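Local coordinates for probable porin (Pseudomonas aeruginosa, PDB 2Y0H), which probably forms a channel for the passive passage of small solutes across the outer membrane, as an OprD-family porin, at residues A[320-325]-A[342-347]. Numbering follows the deposited sequence.
Sequences LMTRYV and WERNTD. With C8E ((hydroxyethyloxy)tri(ethyloxy)octane), chain L.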
# COMPACT_ATOMS: atom_id res chain seq x y z
N LEU A 320 -19.93 -1.86 -3.58
CA LEU A 320 -19.95 -0.53 -2.99
C LEU A 320 -19.04 -0.49 -1.76
O LEU A 320 -19.10 -1.38 -0.90
CB LEU A 320 -21.37 -0.18 -2.57
CG LEU A 320 -21.52 1.07 -1.69
CD1 LEU A 320 -21.17 2.31 -2.50
CD2 LEU A 320 -22.93 1.17 -1.11
N MET A 321 -18.17 0.52 -1.68
CA MET A 321 -17.44 0.79 -0.43
C MET A 321 -17.59 2.26 -0.07
O MET A 321 -17.35 3.13 -0.91
CB MET A 321 -15.96 0.42 -0.55
CG MET A 321 -15.16 0.48 0.79
SD MET A 321 -14.76 2.15 1.40
CE MET A 321 -13.50 2.69 0.24
N THR A 322 -18.01 2.55 1.15
CA THR A 322 -18.02 3.92 1.62
C THR A 322 -17.46 3.98 3.03
O THR A 322 -17.76 3.13 3.88
CB THR A 322 -19.42 4.57 1.53
OG1 THR A 322 -19.32 5.98 1.78
CG2 THR A 322 -20.39 3.92 2.53
N ARG A 323 -16.59 4.94 3.27
CA ARG A 323 -15.92 5.03 4.56
C ARG A 323 -15.71 6.49 4.91
O ARG A 323 -15.65 7.36 4.04
CB ARG A 323 -14.59 4.26 4.53
CG ARG A 323 -13.61 4.77 3.48
CD ARG A 323 -12.34 3.90 3.40
NE ARG A 323 -11.47 4.33 2.31
CZ ARG A 323 -10.46 3.62 1.83
NH1 ARG A 323 -10.18 2.42 2.32
NH2 ARG A 323 -9.73 4.11 0.84
N TYR A 324 -15.60 6.76 6.21
CA TYR A 324 -15.44 8.10 6.71
C TYR A 324 -14.44 8.04 7.85
O TYR A 324 -14.50 7.16 8.70
CB TYR A 324 -16.79 8.64 7.20
CG TYR A 324 -16.71 9.96 7.95
CD1 TYR A 324 -16.80 11.17 7.27
CD2 TYR A 324 -16.55 9.98 9.32
CE1 TYR A 324 -16.73 12.37 7.96
CE2 TYR A 324 -16.48 11.18 10.01
CZ TYR A 324 -16.57 12.37 9.32
OH TYR A 324 -16.49 13.56 10.01
N VAL A 325 -13.48 8.96 7.83
CA VAL A 325 -12.48 9.04 8.88
C VAL A 325 -12.41 10.46 9.37
O VAL A 325 -12.41 11.40 8.58
CB VAL A 325 -11.09 8.65 8.35
CG1 VAL A 325 -10.02 8.94 9.42
CG2 VAL A 325 -11.07 7.18 7.93
N TRP A 342 -11.37 15.69 8.21
CA TRP A 342 -12.17 14.51 7.91
C TRP A 342 -12.15 14.17 6.43
O TRP A 342 -11.91 15.03 5.58
CB TRP A 342 -13.61 14.67 8.42
CG TRP A 342 -14.46 15.72 7.77
CD1 TRP A 342 -14.73 16.96 8.27
CD2 TRP A 342 -15.23 15.60 6.56
NE1 TRP A 342 -15.59 17.64 7.43
CE2 TRP A 342 -15.91 16.82 6.37
CE3 TRP A 342 -15.39 14.59 5.60
CZ2 TRP A 342 -16.74 17.06 5.27
CZ3 TRP A 342 -16.22 14.83 4.50
CH2 TRP A 342 -16.89 16.06 4.35
N GLU A 343 -12.38 12.90 6.12
CA GLU A 343 -12.43 12.47 4.74
C GLU A 343 -13.52 11.43 4.56
O GLU A 343 -13.72 10.57 5.42
CB GLU A 343 -11.08 11.92 4.28
CG GLU A 343 -11.00 11.64 2.77
CD GLU A 343 -9.58 11.26 2.28
OE1 GLU A 343 -8.59 11.71 2.90
OE2 GLU A 343 -9.47 10.52 1.28
N ARG A 344 -14.23 11.51 3.45
CA ARG A 344 -15.12 10.45 3.05
C ARG A 344 -14.69 9.92 1.69
O ARG A 344 -14.29 10.69 0.82
CB ARG A 344 -16.57 10.95 3.00
CG ARG A 344 -17.53 10.00 2.31
CD ARG A 344 -18.70 9.67 3.22
NE ARG A 344 -19.12 10.86 3.97
CZ ARG A 344 -20.13 10.87 4.83
NH1 ARG A 344 -20.83 9.76 5.04
NH2 ARG A 344 -20.44 11.99 5.48
N ASN A 345 -14.74 8.60 1.53
CA ASN A 345 -14.43 7.93 0.27
C ASN A 345 -15.61 7.05 -0.09
O ASN A 345 -16.07 6.26 0.74
CB ASN A 345 -13.21 7.01 0.41
CG ASN A 345 -11.90 7.77 0.57
OD1 ASN A 345 -10.89 7.18 0.96
ND2 ASN A 345 -11.92 9.05 0.26
N THR A 346 -16.12 7.20 -1.30
CA THR A 346 -17.13 6.29 -1.79
C THR A 346 -16.64 5.71 -3.10
O THR A 346 -16.33 6.44 -4.04
CB THR A 346 -18.48 7.00 -2.00
OG1 THR A 346 -18.96 7.49 -0.75
CG2 THR A 346 -19.50 6.03 -2.57
N ASP A 347 -16.52 4.39 -3.14
CA ASP A 347 -16.04 3.70 -4.32
C ASP A 347 -17.14 2.79 -4.85
O ASP A 347 -17.77 2.06 -4.08
CB ASP A 347 -14.80 2.87 -4.01
CG ASP A 347 -13.61 3.73 -3.67
OD1 ASP A 347 -13.66 4.93 -4.03
OD2 ASP A 347 -12.63 3.23 -3.08
C7 C8E L . -14.84 17.61 12.38
C8 C8E L . -13.64 18.54 12.50
O9 C8E L . -13.03 18.71 11.23
C10 C8E L . -13.82 19.49 10.34
C11 C8E L . -12.96 20.55 9.66
O12 C8E L . -13.74 21.69 9.33
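Arg323 reaches Asn345 side-on, its NE and NH2 both donating to Asn345 OD1, at 3.2 Å from NE and 3.3 Å from NH2. The amide oxygen lies close to the guanidinium plane, yet the two flat groups are turned 55° apart; NE meets a lone pair in the carbonyl plane, while NH2 comes in tilted from it. Met321, bent at chi2 and chi3, sets CE above one face of the Arg323 guanidinium, toward its rim, and 3.5 Å from Asp347 OD2. On the other face of the sheet Thr322 and Thr346 lie side by side, their hydroxyls hydrogen-bonded at 3.0 Å between the OG1 atoms. Tyr324 CE1 comes within 3.5 Å of Trp342 CE3, the two rings inclined at 33°; the indole is brought there by chi1 of 66°, which sets CG between the backbone N and carbonyl carbon. Tyr324 CD1 lies over one face of the Arg344 guanidinium, toward its rim, with the two planes steeply inclined. These strands, 318-330 and 339-351, form an antiparallel hairpin in the closed 18-stranded barrel characteristic of OprD porins. Six backbone hydrogen bonds join Met321, Arg323 and Val325 to Asp347, Asn345 and Glu343. The detergent C8E touches the indole edge, its C10 3.4 Å from Trp342 CD1. Behind the first shell, Asn345 ND2 donates to Glu343 OE2 at 3.0 Å, and Ala290 N also donates to Asn345 OD1, fixing the amide's rotation. Glu343 is held in turn by the backbone nitrogens of Tyr291 and Gln292, and Asp347 OD2 forms a salt bridge with Arg365 on strand 361-371.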